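Local coordinates for protein esterase (Capnocytophaga ochracea, PDB 4W9R) that is of unknown function but has a putative esterase domain of the alpha/beta-hydrolase clan joined to a C-terminal array of helices, at residues Q76-V81 / A93-F98; P315-A320 / D346-D351; K334-A339 / N354-H359. All coordinates share one frame; numbering follows the deposited sequence.

Interaction 1 (Q76-V81 / A93-F98); sequences QEDVTV and ARFFEF
D78 and F95 meet at their beta carbons: both CA-CB bonds point across the gap, and D78 CB stands 3.8 Å from F95 CB. The carbonyl of D78 also leans on the phenylalanine, its O atom 3.5 Å from F95 CB and lying obliquely to the ring. With F95 CG trans to the backbone N (chi1 -179°), the ring passes alongside the weakly bonded helical turn 76-79, and its outer atom CE2 comes 4.0 Å from V79 CG1. The valine and the phenylalanine run side by side in the same direction, so that contact is lateral. The pair belongs to the alpha/beta-hydrolase fold, in the connection between the parallel strands 67-71 and 116-122: the turn 76-79 folds back on helix 91-110, the helix of this beta-alpha-beta crossover. P74 and L128, the latter from helix 123-128, also touch F95, while V79 reaches E124 and A125 of that same helix. The carboxylate of D78 is engaged away from the ring. D78 CG is anti to the carbonyl carbon (chi1 -70°), and OD2 forms a salt bridge with R17 NH2 and a hydrogen bond with K75 N, two interactions that hold the aspartate while its CB and backbone carbonyl pack on F95. Were F95 an alanine, the CB contact with D78 would remain, but V79 CG1 would probably lose its aromatic neighbour and a gap would be likely to open beside P74 and L128.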
loop_
_atom_site.group_PDB
_atom_site.type_symbol
_atom_site.label_atom_id
_atom_site.label_comp_id
_atom_site.label_asym_id
_atom_site.label_seq_id
_atom_site.Cartn_x
_atom_site.Cartn_y
_atom_site.Cartn_z
ATOM N N GLN B 76 17.694 -17.929 -4.490
ATOM C CA GLN B 76 18.576 -16.768 -4.536
ATOM C C GLN B 76 19.417 -16.741 -5.811
ATOM O O GLN B 76 19.625 -15.682 -6.404
ATOM C CB GLN B 76 19.489 -16.745 -3.310
ATOM C CG GLN B 76 20.448 -15.571 -3.279
ATOM C CD GLN B 76 21.322 -15.567 -2.043
ATOM O OE1 GLN B 76 21.081 -16.315 -1.094
ATOM N NE2 GLN B 76 22.349 -14.725 -2.048
ATOM N N GLU B 77 19.896 -17.907 -6.231
ATOM C CA GLU B 77 20.712 -18.002 -7.437
ATOM C C GLU B 77 19.891 -17.736 -8.695
ATOM O O GLU B 77 20.443 -17.432 -9.753
ATOM C CB GLU B 77 21.380 -19.375 -7.529
ATOM C CG GLU B 77 22.525 -19.582 -6.548
ATOM C CD GLU B 77 23.151 -20.959 -6.670
ATOM O OE1 GLU B 77 22.445 -21.900 -7.091
ATOM O OE2 GLU B 77 24.350 -21.101 -6.351
ATOM N N ASP B 78 18.571 -17.851 -8.578
ATOM C CA ASP B 78 17.684 -17.603 -9.709
ATOM C C ASP B 78 17.546 -16.115 -10.014
ATOM O O ASP B 78 17.536 -15.711 -11.174
ATOM C CB ASP B 78 16.296 -18.200 -9.451
ATOM C CG ASP B 78 16.293 -19.717 -9.480
ATOM O OD1 ASP B 78 17.196 -20.308 -10.111
ATOM O OD2 ASP B 78 15.379 -20.318 -8.877
ATOM N N VAL B 79 17.408 -15.306 -8.970
ATOM C CA VAL B 79 17.159 -13.879 -9.142
ATOM C C VAL B 79 18.403 -12.997 -9.047
ATOM O O VAL B 79 18.304 -11.775 -9.161
ATOM C CB VAL B 79 16.135 -13.376 -8.109
ATOM C CG1 VAL B 79 14.799 -14.074 -8.313
ATOM C CG2 VAL B 79 16.653 -13.603 -6.699
ATOM N N THR B 80 19.568 -13.599 -8.835
ATOM C CA THR B 80 20.770 -12.807 -8.585
ATOM C C THR B 80 21.687 -12.679 -9.797
ATOM O O THR B 80 22.133 -13.676 -10.365
ATOM C CB THR B 80 21.593 -13.385 -7.423
ATOM O OG1 THR B 80 20.802 -13.390 -6.230
ATOM C CG2 THR B 80 22.840 -12.546 -7.190
ATOM N N VAL B 81 21.967 -11.436 -10.175
ATOM C CA VAL B 81 22.939 -11.139 -11.218
ATOM C C VAL B 81 24.313 -10.921 -10.590
ATOM O O VAL B 81 24.510 -9.973 -9.830
ATOM C CB VAL B 81 22.538 -9.892 -12.025
ATOM C CG1 VAL B 81 23.595 -9.570 -13.068
ATOM C CG2 VAL B 81 21.179 -10.095 -12.675
ATOM N N ALA B 93 19.994 -16.811 -15.623
ATOM C CA ALA B 93 19.597 -16.721 -17.022
ATOM C C ALA B 93 18.401 -17.623 -17.299
ATOM O O ALA B 93 17.505 -17.265 -18.065
ATOM C CB ALA B 93 20.756 -17.084 -17.931
ATOM N N ARG B 94 18.394 -18.795 -16.673
ATOM C CA ARG B 94 17.302 -19.743 -16.840
ATOM C C ARG B 94 16.004 -19.177 -16.274
ATOM O O ARG B 94 14.950 -19.279 -16.899
ATOM C CB ARG B 94 17.641 -21.079 -16.173
ATOM C CG ARG B 94 18.766 -21.844 -16.863
ATOM C CD ARG B 94 19.159 -23.093 -16.087
ATOM N NE ARG B 94 20.608 -23.193 -15.936
ATOM C CZ ARG B 94 21.220 -23.601 -14.829
ATOM N NH1 ARG B 94 20.510 -23.955 -13.766
ATOM N NH2 ARG B 94 22.545 -23.654 -14.782
ATOM N N PHE B 95 16.087 -18.572 -15.093
ATOM C CA PHE B 95 14.916 -17.956 -14.479
ATOM C C PHE B 95 14.457 -16.757 -15.298
ATOM O O PHE B 95 13.259 -16.560 -15.513
ATOM C CB PHE B 95 15.217 -17.528 -13.041
ATOM C CG PHE B 95 14.042 -16.911 -12.337
ATOM C CD1 PHE B 95 13.085 -17.706 -11.731
ATOM C CD2 PHE B 95 13.894 -15.533 -12.284
ATOM C CE1 PHE B 95 12.003 -17.140 -11.083
ATOM C CE2 PHE B 95 12.813 -14.963 -11.639
ATOM C CZ PHE B 95 11.866 -15.768 -11.038
ATOM N N PHE B 96 15.422 -15.960 -15.747
ATOM C CA PHE B 96 15.152 -14.781 -16.562
ATOM C C PHE B 96 14.323 -15.130 -17.795
ATOM O O PHE B 96 13.328 -14.467 -18.089
ATOM C CB PHE B 96 16.467 -14.119 -16.977
ATOM C CG PHE B 96 16.295 -12.847 -17.752
ATOM C CD1 PHE B 96 15.939 -11.673 -17.111
ATOM C CD2 PHE B 96 16.507 -12.821 -19.120
ATOM C CE1 PHE B 96 15.787 -10.499 -17.822
ATOM C CE2 PHE B 96 16.357 -11.649 -19.834
ATOM C CZ PHE B 96 15.995 -10.487 -19.185
ATOM N N GLU B 97 14.734 -16.179 -18.503
ATOM C CA GLU B 97 14.044 -16.604 -19.718
ATOM C C GLU B 97 12.774 -17.398 -19.413
ATOM O O GLU B 97 11.848 -17.430 -20.223
ATOM C CB GLU B 97 14.979 -17.430 -20.603
ATOM C CG GLU B 97 16.193 -16.661 -21.109
ATOM C CD GLU B 97 17.019 -17.457 -22.102
ATOM O OE1 GLU B 97 16.467 -18.382 -22.734
ATOM O OE2 GLU B 97 18.223 -17.158 -22.249
ATOM N N PHE B 98 12.736 -18.038 -18.247
ATOM C CA PHE B 98 11.543 -18.758 -17.809
ATOM C C PHE B 98 10.332 -17.832 -17.764
ATOM O O PHE B 98 9.236 -18.209 -18.172
ATOM C CB PHE B 98 11.772 -19.397 -16.437
ATOM C CG PHE B 98 10.525 -19.507 -15.601
ATOM C CD1 PHE B 98 9.552 -20.447 -15.899
ATOM C CD2 PHE B 98 10.332 -18.672 -14.510
ATOM C CE1 PHE B 98 8.405 -20.547 -15.132
ATOM C CE2 PHE B 98 9.188 -18.768 -13.737
ATOM C CZ PHE B 98 8.223 -19.709 -14.048
#

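Interaction 2 (P315-A320 / D346-D351)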
loop_
_atom_site.group_PDB
_atom_site.type_symbol
_atom_site.label_atom_id
_atom_site.label_comp_id
_atom_site.label_asym_id
_atom_site.label_seq_id
_atom_site.Cartn_x
_atom_site.Cartn_y
_atom_site.Cartn_z
ATOM N N PRO B 315 -27.316 9.933 -28.146
ATOM C CA PRO B 315 -26.694 10.241 -29.443
ATOM C C PRO B 315 -27.552 11.115 -30.354
ATOM O O PRO B 315 -27.037 12.053 -30.963
ATOM C CB PRO B 315 -26.495 8.858 -30.070
ATOM C CG PRO B 315 -26.374 7.945 -28.915
ATOM C CD PRO B 315 -27.330 8.480 -27.894
ATOM N N ASN B 316 -28.843 10.815 -30.442
ATOM C CA ASN B 316 -29.732 11.590 -31.297
ATOM C C ASN B 316 -30.110 12.928 -30.673
ATOM O O ASN B 316 -30.483 13.862 -31.380
ATOM C CB ASN B 316 -30.990 10.787 -31.626
ATOM C CG ASN B 316 -30.737 9.715 -32.665
ATOM O OD1 ASN B 316 -29.940 9.903 -33.586
ATOM N ND2 ASN B 316 -31.411 8.579 -32.523
ATOM N N PHE B 317 -30.010 13.025 -29.352
ATOM C CA PHE B 317 -30.237 14.298 -28.680
ATOM C C PHE B 317 -29.112 15.272 -29.014
ATOM O O PHE B 317 -29.358 16.443 -29.296
ATOM C CB PHE B 317 -30.343 14.113 -27.167
ATOM C CG PHE B 317 -30.618 15.388 -26.418
ATOM C CD1 PHE B 317 -31.917 15.820 -26.213
ATOM C CD2 PHE B 317 -29.576 16.156 -25.920
ATOM C CE1 PHE B 317 -32.173 16.992 -25.524
ATOM C CE2 PHE B 317 -29.825 17.327 -25.230
ATOM C CZ PHE B 317 -31.124 17.746 -25.031
ATOM N N PHE B 318 -27.877 14.780 -28.970
ATOM C CA PHE B 318 -26.716 15.585 -29.328
ATOM C C PHE B 318 -26.785 16.012 -30.788
ATOM O O PHE B 318 -26.504 17.162 -31.125
ATOM C CB PHE B 318 -25.416 14.814 -29.073
ATOM C CG PHE B 318 -25.049 14.697 -27.621
ATOM C CD1 PHE B 318 -25.693 15.459 -26.662
ATOM C CD2 PHE B 318 -24.048 13.826 -27.218
ATOM C CE1 PHE B 318 -25.353 15.351 -25.326
ATOM C CE2 PHE B 318 -23.702 13.715 -25.883
ATOM C CZ PHE B 318 -24.355 14.479 -24.937
ATOM N N LEU B 319 -27.166 15.075 -31.649
ATOM C CA LEU B 319 -27.250 15.334 -33.081
ATOM C C LEU B 319 -28.364 16.328 -33.400
ATOM O O LEU B 319 -28.194 17.206 -34.246
ATOM C CB LEU B 319 -27.471 14.027 -33.845
ATOM C CG LEU B 319 -27.392 14.094 -35.370
ATOM C CD1 LEU B 319 -26.017 14.562 -35.824
ATOM C CD2 LEU B 319 -27.730 12.742 -35.975
ATOM N N ALA B 320 -29.498 16.187 -32.721
ATOM C CA ALA B 320 -30.626 17.092 -32.921
ATOM C C ALA B 320 -30.262 18.516 -32.517
ATOM O O ALA B 320 -30.636 19.475 -33.192
ATOM C CB ALA B 320 -31.839 16.614 -32.141
ATOM N N ASP B 346 -29.365 10.431 -17.832
ATOM C CA ASP B 346 -29.000 11.681 -17.166
ATOM C C ASP B 346 -30.101 12.730 -17.326
ATOM O O ASP B 346 -31.261 12.473 -17.001
ATOM C CB ASP B 346 -27.666 12.209 -17.705
ATOM C CG ASP B 346 -26.988 13.181 -16.750
ATOM O OD1 ASP B 346 -27.693 14.005 -16.131
ATOM O OD2 ASP B 346 -25.747 13.117 -16.619
ATOM N N PHE B 347 -29.741 13.900 -17.846
ATOM C CA PHE B 347 -30.696 14.995 -17.989
ATOM C C PHE B 347 -31.471 14.908 -19.299
ATOM O O PHE B 347 -32.302 15.768 -19.593
ATOM C CB PHE B 347 -29.988 16.350 -17.884
ATOM C CG PHE B 347 -29.185 16.720 -19.099
ATOM C CD1 PHE B 347 -29.712 17.567 -20.063
ATOM C CD2 PHE B 347 -27.897 16.239 -19.269
ATOM C CE1 PHE B 347 -28.973 17.917 -21.178
ATOM C CE2 PHE B 347 -27.154 16.586 -20.382
ATOM C CZ PHE B 347 -27.692 17.428 -21.337
ATOM N N ILE B 348 -31.210 13.866 -20.083
ATOM C CA ILE B 348 -31.942 13.678 -21.327
ATOM C C ILE B 348 -33.185 12.861 -21.030
ATOM O O ILE B 348 -33.096 11.689 -20.664
ATOM C CB ILE B 348 -31.107 12.948 -22.399
ATOM C CG1 ILE B 348 -29.654 13.424 -22.379
ATOM C CG2 ILE B 348 -31.730 13.129 -23.778
ATOM C CD1 ILE B 348 -29.490 14.855 -22.757
ATOM N N THR B 349 -34.345 13.484 -21.197
ATOM C CA THR B 349 -35.609 12.851 -20.849
ATOM C C THR B 349 -36.651 13.084 -21.928
ATOM O O THR B 349 -36.496 13.969 -22.768
ATOM C CB THR B 349 -36.159 13.378 -19.513
ATOM O OG1 THR B 349 -36.254 14.808 -19.568
ATOM C CG2 THR B 349 -35.252 12.976 -18.357
ATOM N N GLY B 350 -37.711 12.285 -21.897
ATOM C CA GLY B 350 -38.807 12.440 -22.834
ATOM C C GLY B 350 -39.439 13.813 -22.728
ATOM O O GLY B 350 -39.834 14.403 -23.735
ATOM N N ASP B 351 -39.525 14.330 -21.505
ATOM C CA ASP B 351 -40.123 15.638 -21.271
ATOM C C ASP B 351 -39.295 16.749 -21.908
ATOM O O ASP B 351 -39.839 17.653 -22.543
ATOM C CB ASP B 351 -40.285 15.900 -19.772
ATOM C CG ASP B 351 -41.240 14.929 -19.107
ATOM O OD1 ASP B 351 -41.963 14.209 -19.828
ATOM O OD2 ASP B 351 -41.275 14.895 -17.858
#
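F317 projects its ring straight from helix 314-325 toward I348, with CG trans to the backbone N (chi1 -178°), while I348 CG1 lies anti to the carbonyl carbon and a bend at chi2 (-65°) brings CD1 over that ring. The result is a CH-pi contact: CD1 lies 3.7 Å from the centroid of the F317 ring and 24° off its normal, nearest to CD2 at 3.4 Å. The other methyl of the isoleucine, CG2, sits on the same side of the ring plane, 3.6 Å from F317 CG, and thus the two methyls share one face, CG2 above the CG-CD1 end and CD1 above the CD2-CE2 side. F347 adds a lighter contact. The two phenylalanine side chains cross at about a right angle, with F347 CE1 4.2 Å from F317 CE2. I348 CD1 also lies over a face of the F347 ring, toward its rim, and is therefore held between two aromatic groups. These residues join helices of the C-terminal region, whose packed antiparallel helices resemble a tetratricopeptide-like array: the segment 346-351 leads into helix 350-362 and lies against helix 314-325. T349 takes the N-cap position of the later helix, its OG1 making a weak hydrogen bond to L352 N, with its side chain turned from F317. L352, I353 and R356 of helix 350-362 add to the surroundings of the F317 ring, as does Y285 of helix 278-290. That tyrosine also stacks with F318, while M282 of the same helix touches F347, whose side chain is about 4 Å from a bound acetate.

Interaction 3 (K334-A339 / N354-H359). With ACT (acetate ion), chain I.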
loop_
_atom_site.group_PDB
_atom_site.type_symbol
_atom_site.label_atom_id
_atom_site.label_comp_id
_atom_site.label_asym_id
_atom_site.label_seq_id
_atom_site.Cartn_x
_atom_site.Cartn_y
_atom_site.Cartn_z
ATOM N N LYS B 334 -36.861 15.879 -36.904
ATOM C CA LYS B 334 -36.860 14.456 -37.218
ATOM C C LYS B 334 -35.968 13.686 -36.247
ATOM O O LYS B 334 -36.290 12.568 -35.845
ATOM C CB LYS B 334 -36.396 14.231 -38.661
ATOM C CG LYS B 334 -36.382 12.776 -39.104
ATOM C CD LYS B 334 -35.786 12.633 -40.498
ATOM C CE LYS B 334 -35.724 11.178 -40.937
ATOM N NZ LYS B 334 -37.079 10.572 -41.070
ATOM N N THR B 335 -34.853 14.301 -35.865
ATOM C CA THR B 335 -33.875 13.655 -34.998
ATOM C C THR B 335 -34.326 13.642 -33.538
ATOM O O THR B 335 -34.088 12.671 -32.818
ATOM C CB THR B 335 -32.502 14.345 -35.101
ATOM O OG1 THR B 335 -32.178 14.556 -36.480
ATOM C CG2 THR B 335 -31.423 13.490 -34.457
ATOM N N TYR B 336 -34.974 14.718 -33.101
ATOM C CA TYR B 336 -35.538 14.765 -31.757
ATOM C C TYR B 336 -36.592 13.677 -31.576
ATOM O O TYR B 336 -36.630 12.998 -30.551
ATOM C CB TYR B 336 -36.152 16.135 -31.466
ATOM C CG TYR B 336 -35.183 17.151 -30.903
ATOM C CD1 TYR B 336 -34.508 16.909 -29.714
ATOM C CD2 TYR B 336 -34.967 18.364 -31.544
ATOM C CE1 TYR B 336 -33.630 17.838 -29.190
ATOM C CE2 TYR B 336 -34.091 19.300 -31.027
ATOM C CZ TYR B 336 -33.425 19.031 -29.849
ATOM O OH TYR B 336 -32.552 19.958 -29.330
ATOM N N GLN B 337 -37.444 13.516 -32.584
ATOM C CA GLN B 337 -38.488 12.497 -32.558
ATOM C C GLN B 337 -37.886 11.097 -32.534
ATOM O O GLN B 337 -38.489 10.156 -32.019
ATOM C CB GLN B 337 -39.417 12.652 -33.764
ATOM C CG GLN B 337 -40.256 13.921 -33.745
ATOM C CD GLN B 337 -40.954 14.179 -35.068
ATOM O OE1 GLN B 337 -40.643 13.551 -36.080
ATOM N NE2 GLN B 337 -41.902 15.110 -35.065
ATOM N N LYS B 338 -36.687 10.970 -33.091
ATOM C CA LYS B 338 -35.983 9.697 -33.113
ATOM C C LYS B 338 -35.384 9.404 -31.739
ATOM O O LYS B 338 -35.304 8.252 -31.316
ATOM C CB LYS B 338 -34.890 9.712 -34.184
ATOM C CG LYS B 338 -34.637 8.368 -34.842
ATOM C CD LYS B 338 -33.746 8.519 -36.066
ATOM C CE LYS B 338 -33.621 7.208 -36.826
ATOM N NZ LYS B 338 -32.795 7.358 -38.057
ATOM N N ALA B 339 -34.971 10.462 -31.047
ATOM C CA ALA B 339 -34.379 10.330 -29.721
ATOM C C ALA B 339 -35.435 9.986 -28.679
ATOM O O ALA B 339 -35.150 9.312 -27.690
ATOM C CB ALA B 339 -33.655 11.609 -29.335
ATOM N N ASN B 354 -39.526 16.628 -25.654
ATOM C CA ASN B 354 -40.832 17.121 -26.072
ATOM C C ASN B 354 -40.886 18.643 -26.139
ATOM O O ASN B 354 -41.506 19.207 -27.041
ATOM C CB ASN B 354 -41.921 16.607 -25.130
ATOM C CG ASN B 354 -42.951 15.760 -25.844
ATOM O OD1 ASN B 354 -42.821 14.538 -25.919
ATOM N ND2 ASN B 354 -43.981 16.406 -26.380
ATOM N N GLU B 355 -40.239 19.301 -25.181
ATOM C CA GLU B 355 -40.180 20.760 -25.162
ATOM C C GLU B 355 -39.457 21.275 -26.403
ATOM O O GLU B 355 -39.844 22.289 -26.985
ATOM C CB GLU B 355 -39.481 21.259 -23.895
ATOM C CG GLU B 355 -39.505 22.773 -23.725
ATOM C CD GLU B 355 -38.652 23.248 -22.562
ATOM O OE1 GLU B 355 -39.217 23.795 -21.590
ATOM O OE2 GLU B 355 -37.415 23.081 -22.622
ATOM N N ARG B 356 -38.408 20.563 -26.804
ATOM C CA ARG B 356 -37.649 20.910 -27.997
ATOM C C ARG B 356 -38.492 20.695 -29.250
ATOM O O ARG B 356 -38.461 21.503 -30.177
ATOM C CB ARG B 356 -36.365 20.084 -28.076
ATOM C CG ARG B 356 -35.461 20.214 -26.858
ATOM C CD ARG B 356 -34.870 21.609 -26.747
ATOM N NE ARG B 356 -34.069 21.774 -25.537
ATOM C CZ ARG B 356 -32.781 21.459 -25.444
ATOM N NH1 ARG B 356 -32.132 21.645 -24.303
ATOM N NH2 ARG B 356 -32.140 20.956 -26.490
ATOM N N ILE B 357 -39.243 19.599 -29.269
ATOM C CA ILE B 357 -40.116 19.283 -30.392
ATOM C C ILE B 357 -41.244 20.303 -30.502
ATOM O O ILE B 357 -41.573 20.763 -31.596
ATOM C CB ILE B 357 -40.713 17.866 -30.260
ATOM C CG1 ILE B 357 -39.606 16.814 -30.354
ATOM C CG2 ILE B 357 -41.766 17.618 -31.330
ATOM C CD1 ILE B 357 -40.105 15.391 -30.260
ATOM N N THR B 358 -41.823 20.657 -29.359
ATOM C CA THR B 358 -42.909 21.629 -29.313
ATOM C C THR B 358 -42.453 22.984 -29.843
ATOM O O THR B 358 -43.178 23.650 -30.581
ATOM C CB THR B 358 -43.456 21.796 -27.879
ATOM O OG1 THR B 358 -43.892 20.526 -27.380
ATOM C CG2 THR B 358 -44.624 22.770 -27.859
ATOM N N HIS B 359 -41.240 23.381 -29.470
ATOM C CA HIS B 359 -40.689 24.663 -29.895
ATOM C C HIS B 359 -40.413 24.688 -31.397
ATOM O O HIS B 359 -40.534 25.732 -32.040
ATOM C CB HIS B 359 -39.406 24.973 -29.122
ATOM C CG HIS B 359 -38.816 26.310 -29.444
ATOM N ND1 HIS B 359 -37.940 26.504 -30.490
ATOM C CD2 HIS B 359 -38.975 27.519 -28.858
ATOM C CE1 HIS B 359 -37.584 27.776 -30.534
ATOM N NE2 HIS B 359 -38.199 28.415 -29.554
HETATM C C ACT I . -29.059 21.755 -22.267
HETATM O O ACT I . -29.575 21.148 -23.230
HETATM O OXT ACT I . -27.898 22.181 -22.449
HETATM C CH3 ACT I . -29.785 21.959 -20.970
#
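R356 and Y336 pair across two antiparallel helices, 329-339 and 350-362, of the C-terminal helical array; their short segments run at 154° to one another, with axes 9.6 Å apart. The arginine meets the tyrosine by its aliphatic stem and by its guanidinium. Its CB lies over one ring face, 3.7 Å from the centroid and 14° off the normal, a CH-pi contact. The chain bends at chi2 (-68°), which carries the guanidinium past the ring edge, where NH2 donates a 3.0 Å hydrogen bond to Y336 OH. The hydroxyl lies in the guanidinium plane, although that plane stands almost perpendicular to the tyrosine ring. I357 CG1 packs 3.7 Å from Y336 CB, and I357 CD1 reaches the aliphatic part of Q337, which crosses it at about a right angle.

The second shell comes from helix 314-325. E324 OE1 is hydrogen-bonded to Y336 OH, and E321 OE2 makes a salt bridge with R356 NH2, so each also has an acidic partner, likely to limit how far its polar end turns. The other terminal nitrogen turns to an acetate ion, probably from the crystallisation liquor: R356 NH1 donates to its O atom at 2.8 Å.

Interactions 2 and 3 are neighbours, with centres 9 Å apart, and both draw on helix 350-362; helices 314-325 and 329-339, which supply their other halves, follow each other in the chain. They touch directly, A320 CB against the Y336 ring and F317 CZ near R356 NH2. The centre of interaction 1 lies about 59 Å and 67 Å from theirs, on the other side of the chain's centre, in the hydrolase domain. Interactions 1 and 2 are buried and centred on a helix phenylalanine, set against an aspartate CB and carbonyl in the first and an isoleucine and second ring in the other. Interaction 3, only partly buried, adds a hydrogen bond and charged neighbours to its packing.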